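Transketolase (Campylobacter jejuni, PDB 3L84) belongs to the transketolase family of thiamine diphosphate-binding enzymes, with thiamine diphosphate-binding, pyrimidine-binding and C-terminal domains in each chain of a two-chain assembly. Local coordinates at residues 314-319 against 354-359; 130-135 against 405-410; 377-380 against 384-387. All blocks are in the same frame, centred on the assembly; numbering follows the deposited sequence. Where two conformers were deposited one is given.

Contact 1: residues 314-319 against 354-359; sequences KELLER and NLEGFL. With ACT (acetate ion), chain D.
A side-on, two-pronged salt bridge between R319 and E356 ties helix 314-321 to the type I turn that runs from L355 to F358, leading into strand 358-362. R319 NE donates to E356 OE1 at 2.8 Å with an N-H...O angle of 169°, and R319 NH2 donates to E356 OE2 at 2.9 Å. Each carboxylate oxygen offers its syn lone pair, each lies in the guanidinium plane, and the two flat groups are turned only 26° apart. A paired grip of this kind fixes the rotation of both groups, which a single bond would leave freer. The arginine chain bends at chi3 (-62°) to present its NE edge, whereas E356 reaches across extended beyond CG. L316 completes the contact from over a face of the carboxylate, its CD1 methyl standing 3.4 Å from E356 CD. At the start of the same helix an acetate ion, probably from the crystallisation liquor, takes the backbone amides: E315 N reaches its O at 3.0 Å and K314 N its OXT at 3.2 Å. The bond from K314 NZ to that OXT is weak. Helix-start amides are a natural seat for an anion, so the helix end may well assist its binding. Around the bridge, L316 also touches L137 of helix 118-137 and L317 rests on I406. Beyond the turn, F358 packs on helix 340-354, and the backbone of G357 pairs with L408 of strand 408-414.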
loop_
_atom_site.group_PDB
_atom_site.type_symbol
_atom_site.label_atom_id
_atom_site.label_comp_id
_atom_site.label_asym_id
_atom_site.label_seq_id
_atom_site.Cartn_x
_atom_site.Cartn_y
_atom_site.Cartn_z
ATOM N N LYS A 314 -35.417 -13.670 15.350
ATOM C CA LYS A 314 -35.451 -12.459 16.188
ATOM C C LYS A 314 -34.377 -12.419 17.260
ATOM O O LYS A 314 -33.723 -11.387 17.452
ATOM C CB LYS A 314 -36.820 -12.257 16.867
ATOM C CG LYS A 314 -37.925 -11.872 15.952
ATOM C CD LYS A 314 -39.240 -11.656 16.725
ATOM C CE LYS A 314 -39.841 -12.934 17.303
ATOM N NZ LYS A 314 -40.389 -13.829 16.241
ATOM N N GLU A 315 -34.232 -13.514 17.996
ATOM C CA GLU A 315 -33.258 -13.560 19.082
ATOM C C GLU A 315 -31.845 -13.519 18.512
ATOM O O GLU A 315 -30.981 -12.865 19.070
ATOM C CB GLU A 315 -33.451 -14.800 19.975
ATOM C CG GLU A 315 -34.737 -14.777 20.837
ATOM C CD GLU A 315 -34.764 -15.832 21.958
ATOM O OE1 GLU A 315 -33.691 -16.356 22.375
ATOM O OE2 GLU A 315 -35.877 -16.096 22.454
ATOM N N LEU A 316 -31.620 -14.212 17.399
ATOM C CA LEU A 316 -30.302 -14.162 16.766
ATOM C C LEU A 316 -29.949 -12.725 16.363
ATOM O O LEU A 316 -28.860 -12.268 16.651
ATOM C CB LEU A 316 -30.276 -15.068 15.537
ATOM C CG LEU A 316 -29.037 -14.950 14.646
ATOM C CD1 LEU A 316 -27.753 -15.198 15.434
ATOM C CD2 LEU A 316 -29.130 -15.865 13.445
ATOM N N LEU A 317 -30.867 -12.024 15.710
ATOM C CA LEU A 317 -30.585 -10.671 15.285
ATOM C C LEU A 317 -30.274 -9.812 16.514
ATOM O O LEU A 317 -29.336 -9.040 16.483
ATOM C CB LEU A 317 -31.709 -10.100 14.424
ATOM C CG LEU A 317 -31.496 -8.648 13.994
ATOM C CD1 LEU A 317 -30.192 -8.479 13.245
ATOM C CD2 LEU A 317 -32.684 -8.153 13.144
ATOM N N GLU A 318 -31.028 -9.980 17.597
ATOM C CA GLU A 318 -30.739 -9.212 18.801
ATOM C C GLU A 318 -29.362 -9.498 19.384
ATOM O O GLU A 318 -28.694 -8.569 19.847
ATOM C CB GLU A 318 -31.857 -9.358 19.844
ATOM C CG GLU A 318 -33.065 -8.478 19.498
ATOM C CD GLU A 318 -32.721 -6.963 19.606
ATOM O OE1 GLU A 318 -32.834 -6.217 18.612
ATOM O OE2 GLU A 318 -32.283 -6.519 20.693
ATOM N N ARG A 319 -28.925 -10.759 19.362
ATOM C CA ARG A 319 -27.563 -11.069 19.801
ATOM C C ARG A 319 -26.521 -10.430 18.906
ATOM O O ARG A 319 -25.484 -9.966 19.394
ATOM C CB ARG A 319 -27.341 -12.575 19.878
ATOM C CG ARG A 319 -28.179 -13.282 20.938
ATOM C CD ARG A 319 -27.732 -14.707 21.171
ATOM N NE ARG A 319 -27.855 -15.561 19.995
ATOM C CZ ARG A 319 -28.932 -16.243 19.652
ATOM N NH1 ARG A 319 -30.067 -16.163 20.353
ATOM N NH2 ARG A 319 -28.920 -17.015 18.564
ATOM N N ASN A 354 -18.058 -17.594 20.591
ATOM C CA ASN A 354 -18.902 -16.794 21.485
ATOM C C ASN A 354 -19.709 -15.716 20.774
ATOM O O ASN A 354 -20.714 -15.266 21.313
ATOM C CB ASN A 354 -18.058 -16.114 22.577
ATOM C CG ASN A 354 -17.713 -17.035 23.741
ATOM O OD1 ASN A 354 -18.465 -17.144 24.714
ATOM N ND2 ASN A 354 -16.595 -17.714 23.647
ATOM N N LEU A 355 -19.304 -15.327 19.570
ATOM C CA LEU A 355 -19.886 -14.176 18.894
ATOM C C LEU A 355 -20.338 -14.611 17.514
ATOM O O LEU A 355 -19.512 -14.862 16.622
ATOM C CB LEU A 355 -18.860 -13.045 18.797
ATOM C CG LEU A 355 -18.386 -12.450 20.121
ATOM C CD1 LEU A 355 -17.161 -11.600 19.918
ATOM C CD2 LEU A 355 -19.474 -11.668 20.857
ATOM N N GLU A 356 -21.648 -14.683 17.298
ATOM C CA GLU A 356 -22.159 -15.165 16.031
ATOM C C GLU A 356 -21.780 -14.292 14.835
ATOM O O GLU A 356 -21.731 -14.782 13.710
ATOM C CB GLU A 356 -23.677 -15.353 16.133
ATOM C CG GLU A 356 -24.060 -16.567 16.984
ATOM C CD GLU A 356 -25.440 -16.487 17.598
ATOM O OE1 GLU A 356 -25.726 -15.474 18.247
ATOM O OE2 GLU A 356 -26.248 -17.455 17.457
ATOM N N GLY A 357 -21.478 -13.017 15.067
ATOM C CA GLY A 357 -21.075 -12.126 14.015
ATOM C C GLY A 357 -19.574 -11.937 13.829
ATOM O O GLY A 357 -19.174 -11.145 12.972
ATOM N N PHE A 358 -18.747 -12.631 14.618
ATOM C CA PHE A 358 -17.295 -12.549 14.504
ATOM C C PHE A 358 -16.797 -13.495 13.425
ATOM O O PHE A 358 -17.046 -14.683 13.483
ATOM C CB PHE A 358 -16.671 -12.870 15.852
ATOM C CG PHE A 358 -15.202 -12.606 15.924
ATOM C CD1 PHE A 358 -14.704 -11.374 16.361
ATOM C CD2 PHE A 358 -14.291 -13.595 15.572
ATOM C CE1 PHE A 358 -13.344 -11.146 16.439
ATOM C CE2 PHE A 358 -12.910 -13.355 15.671
ATOM C CZ PHE A 358 -12.457 -12.130 16.088
ATOM N N LEU A 359 -16.065 -12.983 12.444
ATOM C CA LEU A 359 -15.598 -13.794 11.327
ATOM C C LEU A 359 -14.453 -13.045 10.658
ATOM O O LEU A 359 -14.138 -11.918 11.012
ATOM C CB LEU A 359 -16.726 -14.107 10.329
ATOM C CG LEU A 359 -17.102 -13.034 9.281
ATOM C CD1 LEU A 359 -18.263 -13.571 8.380
ATOM C CD2 LEU A 359 -17.463 -11.680 9.836
HETATM C C ACT D . -37.274 -15.733 17.754
HETATM O O ACT D . -36.015 -15.929 17.846
HETATM O OXT ACT D . -37.713 -15.556 16.580
HETATM C CH3 ACT D . -38.171 -15.592 18.960
#

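Contact 2: residues 130-135 against 405-410; sequences AKKAQN and GIFLPF
The NZ atom of K132, whose aliphatic stem lies against F407, is gripped by two backbone carbonyls, those of V380 and G382. Two such acceptors would offset part of the cost of burying the ammonium group. This is an interdomain contact: helix 118-137 of the thiamine diphosphate-binding domain meets the loop that carries the pyrimidine-binding domain from helix 391-404 into the parallel-sheet strand 408-414. The lysine leaves the helix with CG anti to the backbone N (chi1 -176°), then bends at chi2. K132 CG thereby comes to 3.7 Å from F407 CE1, in an oblique approach to the ring, and the rest of the chain carries NZ on to the carbonyls. The far end of the ring points at the helix backbone, with F407 CZ 3.7 Å from A133 N, which lies in the ring plane at its edge. One ring face is held by the loop itself, since I406 CG1 sits over the ring centre, 3.6 Å above the plane. F401 adds an edge-to-face ring contact from helix 391-404, and L359 touches both K132 and F407. Beyond CG1 the isoleucine chain runs on toward the helix, where I406 CD1 meets A133 CB at 3.9 Å.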
loop_
_atom_site.group_PDB
_atom_site.type_symbol
_atom_site.label_atom_id
_atom_site.label_comp_id
_atom_site.label_asym_id
_atom_site.label_seq_id
_atom_site.Cartn_x
_atom_site.Cartn_y
_atom_site.Cartn_z
ATOM N N ALA A 130 -23.779 -8.963 2.889
ATOM C CA ALA A 130 -25.195 -9.217 2.700
ATOM C C ALA A 130 -25.433 -10.711 2.431
ATOM O O ALA A 130 -26.396 -11.282 2.943
ATOM C CB ALA A 130 -25.713 -8.393 1.533
ATOM N N LYS A 131 -24.588 -11.344 1.613
ATOM C CA LYS A 131 -24.720 -12.782 1.451
ATOM C C LYS A 131 -24.560 -13.557 2.754
ATOM O O LYS A 131 -25.312 -14.526 2.997
ATOM C CB LYS A 131 -23.745 -13.313 0.399
ATOM C CG LYS A 131 -24.094 -12.908 -1.024
ATOM C CD LYS A 131 -25.433 -13.405 -1.531
ATOM C CE LYS A 131 -25.646 -13.092 -3.016
ATOM N NZ LYS A 131 -26.894 -13.697 -3.545
ATOM N N LYS A 132 -23.622 -13.142 3.617
ATOM C CA LYS A 132 -23.485 -13.798 4.894
ATOM C C LYS A 132 -24.676 -13.501 5.800
ATOM O O LYS A 132 -25.183 -14.404 6.506
ATOM C CB LYS A 132 -22.180 -13.404 5.580
ATOM C CG LYS A 132 -21.926 -14.138 6.903
ATOM C CD LYS A 132 -21.879 -15.666 6.715
ATOM C CE LYS A 132 -21.717 -16.430 8.022
ATOM N NZ LYS A 132 -21.772 -17.902 7.823
ATOM N N ALA A 133 -25.174 -12.277 5.765
ATOM C CA ALA A 133 -26.362 -11.923 6.535
ATOM C C ALA A 133 -27.556 -12.779 6.088
ATOM O O ALA A 133 -28.369 -13.214 6.917
ATOM C CB ALA A 133 -26.678 -10.422 6.385
ATOM N N GLN A 134 -27.674 -13.023 4.784
ATOM C CA GLN A 134 -28.743 -13.865 4.220
ATOM C C GLN A 134 -28.573 -15.314 4.731
ATOM O O GLN A 134 -29.546 -15.994 5.071
ATOM C CB GLN A 134 -28.685 -13.832 2.679
ATOM C CG GLN A 134 -29.890 -14.396 1.951
ATOM C CD GLN A 134 -29.668 -14.492 0.454
ATOM O OE1 GLN A 134 -28.987 -13.657 -0.144
ATOM N NE2 GLN A 134 -30.248 -15.504 -0.160
ATOM N N ASN A 135 -27.334 -15.785 4.780
ATOM C CA ASN A 135 -27.055 -17.113 5.355
ATOM C C ASN A 135 -27.521 -17.210 6.805
ATOM O O ASN A 135 -28.084 -18.226 7.217
ATOM C CB ASN A 135 -25.554 -17.432 5.276
ATOM C CG ASN A 135 -25.190 -18.724 5.983
ATOM O OD1 ASN A 135 -25.500 -19.811 5.475
ATOM N ND2 ASN A 135 -24.590 -18.611 7.140
ATOM N N GLY A 405 -23.665 -3.897 9.781
ATOM C CA GLY A 405 -24.554 -3.716 10.914
ATOM C C GLY A 405 -24.483 -4.824 11.950
ATOM O O GLY A 405 -24.946 -4.619 13.065
ATOM N N ILE A 406 -23.995 -6.000 11.587
ATOM C CA ILE A 406 -24.053 -7.183 12.445
ATOM C C ILE A 406 -22.721 -7.960 12.566
ATOM O O ILE A 406 -22.710 -9.018 13.253
ATOM C CB ILE A 406 -25.164 -8.149 11.983
ATOM C CG1 ILE A 406 -24.952 -8.579 10.522
ATOM C CG2 ILE A 406 -26.548 -7.534 12.234
ATOM C CD1 ILE A 406 -25.801 -9.807 10.094
ATOM N N PHE A 407 -21.640 -7.459 11.993
ATOM C CA PHE A 407 -20.384 -8.217 11.915
ATOM C C PHE A 407 -19.224 -7.548 12.623
ATOM O O PHE A 407 -19.149 -6.316 12.729
ATOM C CB PHE A 407 -19.979 -8.479 10.467
ATOM C CG PHE A 407 -20.975 -9.282 9.681
ATOM C CD1 PHE A 407 -21.264 -10.580 10.036
ATOM C CD2 PHE A 407 -21.664 -8.716 8.637
ATOM C CE1 PHE A 407 -22.186 -11.324 9.320
ATOM C CE2 PHE A 407 -22.599 -9.448 7.907
ATOM C CZ PHE A 407 -22.859 -10.767 8.294
ATOM N N LEU A 408 -18.333 -8.402 13.115
ATOM C CA LEU A 408 -17.070 -8.048 13.782
ATOM C C LEU A 408 -15.957 -8.749 12.991
ATOM O O LEU A 408 -15.674 -9.933 13.278
ATOM C CB LEU A 408 -17.107 -8.532 15.224
ATOM C CG LEU A 408 -18.116 -7.799 16.097
ATOM C CD1 LEU A 408 -18.456 -8.617 17.330
ATOM C CD2 LEU A 408 -17.608 -6.441 16.472
ATOM N N PRO A 409 -15.375 -8.074 12.003
ATOM C CA PRO A 409 -14.450 -8.750 11.101
ATOM C C PRO A 409 -12.993 -8.612 11.502
ATOM O O PRO A 409 -12.578 -7.623 12.117
ATOM C CB PRO A 409 -14.675 -8.033 9.787
ATOM C CG PRO A 409 -14.897 -6.618 10.226
ATOM C CD PRO A 409 -15.712 -6.737 11.498
ATOM N N PHE A 410 -12.201 -9.603 11.094
ATOM C CA PHE A 410 -10.742 -9.498 11.173
ATOM C C PHE A 410 -10.098 -9.803 9.843
ATOM O O PHE A 410 -10.557 -10.624 9.064
ATOM C CB PHE A 410 -10.123 -10.390 12.302
ATOM C CG PHE A 410 -10.184 -11.875 12.050
ATOM C CD1 PHE A 410 -9.194 -12.515 11.290
ATOM C CD2 PHE A 410 -11.241 -12.619 12.526
ATOM C CE1 PHE A 410 -9.270 -13.890 11.063
ATOM C CE2 PHE A 410 -11.312 -13.988 12.298
ATOM C CZ PHE A 410 -10.321 -14.610 11.568
#

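Contact 3: residues 377-380 against 384-387; sequences GDFV and NIHF
D378 and N384 form a single beta bridge of the parallel type, their CA atoms 4.7 Å apart. N384 N donates to G377 O at 2.9 Å (165°), and F379 N donates back to N384 O at 2.9 Å (169°). N384 therefore uses both its backbone N-H and its C=O on the flanking residues of the 377-380 segment. Its side chain strengthens the same link: N384 ND2 gives a second bond to G377 O, also 2.9 Å, from above the carbonyl plane, so that oxygen is held by two donors. The other amide atom, N384 OD1, accepts from L373 N, which, with the ND2 bond, should hold the amide in its orientation. On the apolar side, F379 and I385 lie side by side and point the same way, with F379 CB 3.9 Å from I385 CG1. With F379 CG anti to the backbone N (chi1 178°), the ring is carried off toward helix 118-137, where it reaches M128, while CB stays on I385; it also meets H170 edge-to-face. D378 packs on L192 of the second subunit and H386 on E187 of that same neighbouring chain. I385 turns its backbone to G360 of strand 358-362, so the bridge joins a loop to a short, weakly bonded edge strand, 384-386, of the parallel alpha/beta sheet at the core of the pyrimidine-binding domain.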
loop_
_atom_site.group_PDB
_atom_site.type_symbol
_atom_site.label_atom_id
_atom_site.label_comp_id
_atom_site.label_asym_id
_atom_site.label_seq_id
_atom_site.Cartn_x
_atom_site.Cartn_y
_atom_site.Cartn_z
ATOM N N GLY A 377 -16.289 -23.761 9.322
ATOM C CA GLY A 377 -16.675 -23.779 7.920
ATOM C C GLY A 377 -16.167 -22.594 7.114
ATOM O O GLY A 377 -15.623 -21.626 7.666
ATOM N N ASP A 378 -16.348 -22.696 5.801
ATOM C CA ASP A 378 -15.937 -21.665 4.840
ATOM C C ASP A 378 -17.104 -20.782 4.427
ATOM O O ASP A 378 -18.247 -21.246 4.281
ATOM C CB ASP A 378 -15.361 -22.307 3.558
ATOM C CG ASP A 378 -13.975 -22.927 3.762
ATOM O OD1 ASP A 378 -13.337 -22.696 4.807
ATOM O OD2 ASP A 378 -13.561 -23.677 2.853
ATOM N N PHE A 379 -16.809 -19.512 4.196
ATOM C CA PHE A 379 -17.800 -18.585 3.652
ATOM C C PHE A 379 -18.393 -19.164 2.378
ATOM O O PHE A 379 -17.670 -19.770 1.606
ATOM C CB PHE A 379 -17.077 -17.257 3.361
ATOM C CG PHE A 379 -17.951 -16.174 2.734
ATOM C CD1 PHE A 379 -18.239 -16.198 1.383
ATOM C CD2 PHE A 379 -18.508 -15.142 3.513
ATOM C CE1 PHE A 379 -19.070 -15.228 0.803
ATOM C CE2 PHE A 379 -19.321 -14.157 2.902
ATOM C CZ PHE A 379 -19.595 -14.225 1.577
ATOM N N VAL A 380 -19.686 -19.035 2.113
ATOM C CA VAL A 380 -20.671 -18.257 2.866
ATOM C C VAL A 380 -21.329 -19.014 4.011
ATOM O O VAL A 380 -21.852 -18.394 4.946
ATOM C CB VAL A 380 -21.785 -17.744 1.900
ATOM C CG1 VAL A 380 -22.749 -18.854 1.540
ATOM C CG2 VAL A 380 -22.496 -16.536 2.523
ATOM N N ASN A 384 -14.924 -18.806 7.941
ATOM C CA ASN A 384 -13.591 -18.582 7.413
ATOM C C ASN A 384 -13.665 -18.011 5.998
ATOM O O ASN A 384 -14.230 -18.653 5.118
ATOM C CB ASN A 384 -12.793 -19.889 7.393
ATOM C CG ASN A 384 -12.487 -20.400 8.765
ATOM O OD1 ASN A 384 -11.610 -19.845 9.439
ATOM N ND2 ASN A 384 -13.149 -21.471 9.193
ATOM N N ILE A 385 -13.141 -16.810 5.785
ATOM C CA ILE A 385 -13.053 -16.196 4.481
ATOM C C ILE A 385 -11.683 -16.388 3.872
ATOM O O ILE A 385 -10.697 -16.119 4.526
ATOM C CB ILE A 385 -13.438 -14.727 4.513
ATOM C CG1 ILE A 385 -14.824 -14.561 5.144
ATOM C CG2 ILE A 385 -13.412 -14.120 3.076
ATOM C CD1 ILE A 385 -15.215 -13.106 5.434
ATOM N N HIS A 386 -11.635 -16.854 2.640
ATOM C CA HIS A 386 -10.399 -17.076 1.892
ATOM C C HIS A 386 -10.239 -15.906 0.938
ATOM O O HIS A 386 -10.783 -15.888 -0.162
ATOM C CB HIS A 386 -10.468 -18.432 1.198
ATOM C CG HIS A 386 -10.539 -19.553 2.178
ATOM N ND1 HIS A 386 -11.693 -20.240 2.505
ATOM C CD2 HIS A 386 -9.579 -20.010 3.012
ATOM C CE1 HIS A 386 -11.411 -21.110 3.471
ATOM N NE2 HIS A 386 -10.135 -20.998 3.785
ATOM N N PHE A 387 -9.499 -14.897 1.372
ATOM C CA PHE A 387 -9.382 -13.667 0.579
ATOM C C PHE A 387 -8.497 -13.802 -0.641
ATOM O O PHE A 387 -8.528 -12.949 -1.536
ATOM C CB PHE A 387 -8.923 -12.517 1.460
ATOM C CG PHE A 387 -9.990 -12.025 2.390
ATOM C CD1 PHE A 387 -10.971 -11.164 1.941
ATOM C CD2 PHE A 387 -9.993 -12.385 3.727
ATOM C CE1 PHE A 387 -11.931 -10.700 2.821
ATOM C CE2 PHE A 387 -10.954 -11.937 4.581
ATOM C CZ PHE A 387 -11.936 -11.099 4.122
HETATM O O HOH W 1 -10.553 -22.466 6.697
#

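The three contacts show how one parallel sheet gathers both near and distant parts of a chain. Strands 384-386, 358-362 and 408-414 are successive neighbours in the sheet of the pyrimidine-binding domain, and contacts 3, 1 and 2 respectively reach them. The centres of contacts 1 and 2 lie about 10 Å apart, and those of contacts 1 and 3 about 17 Å. Along the chain, contact 2 closes a long loop, within which contact 1 closes before contact 3 opens. Contacts 1 and 2 bring helices 314-321 and 118-137 to the starts of strands 358-362 and 408-414, consistent with a place near the junction of the first two domains, where contact 3 reaches across by its packing on helix 118-137.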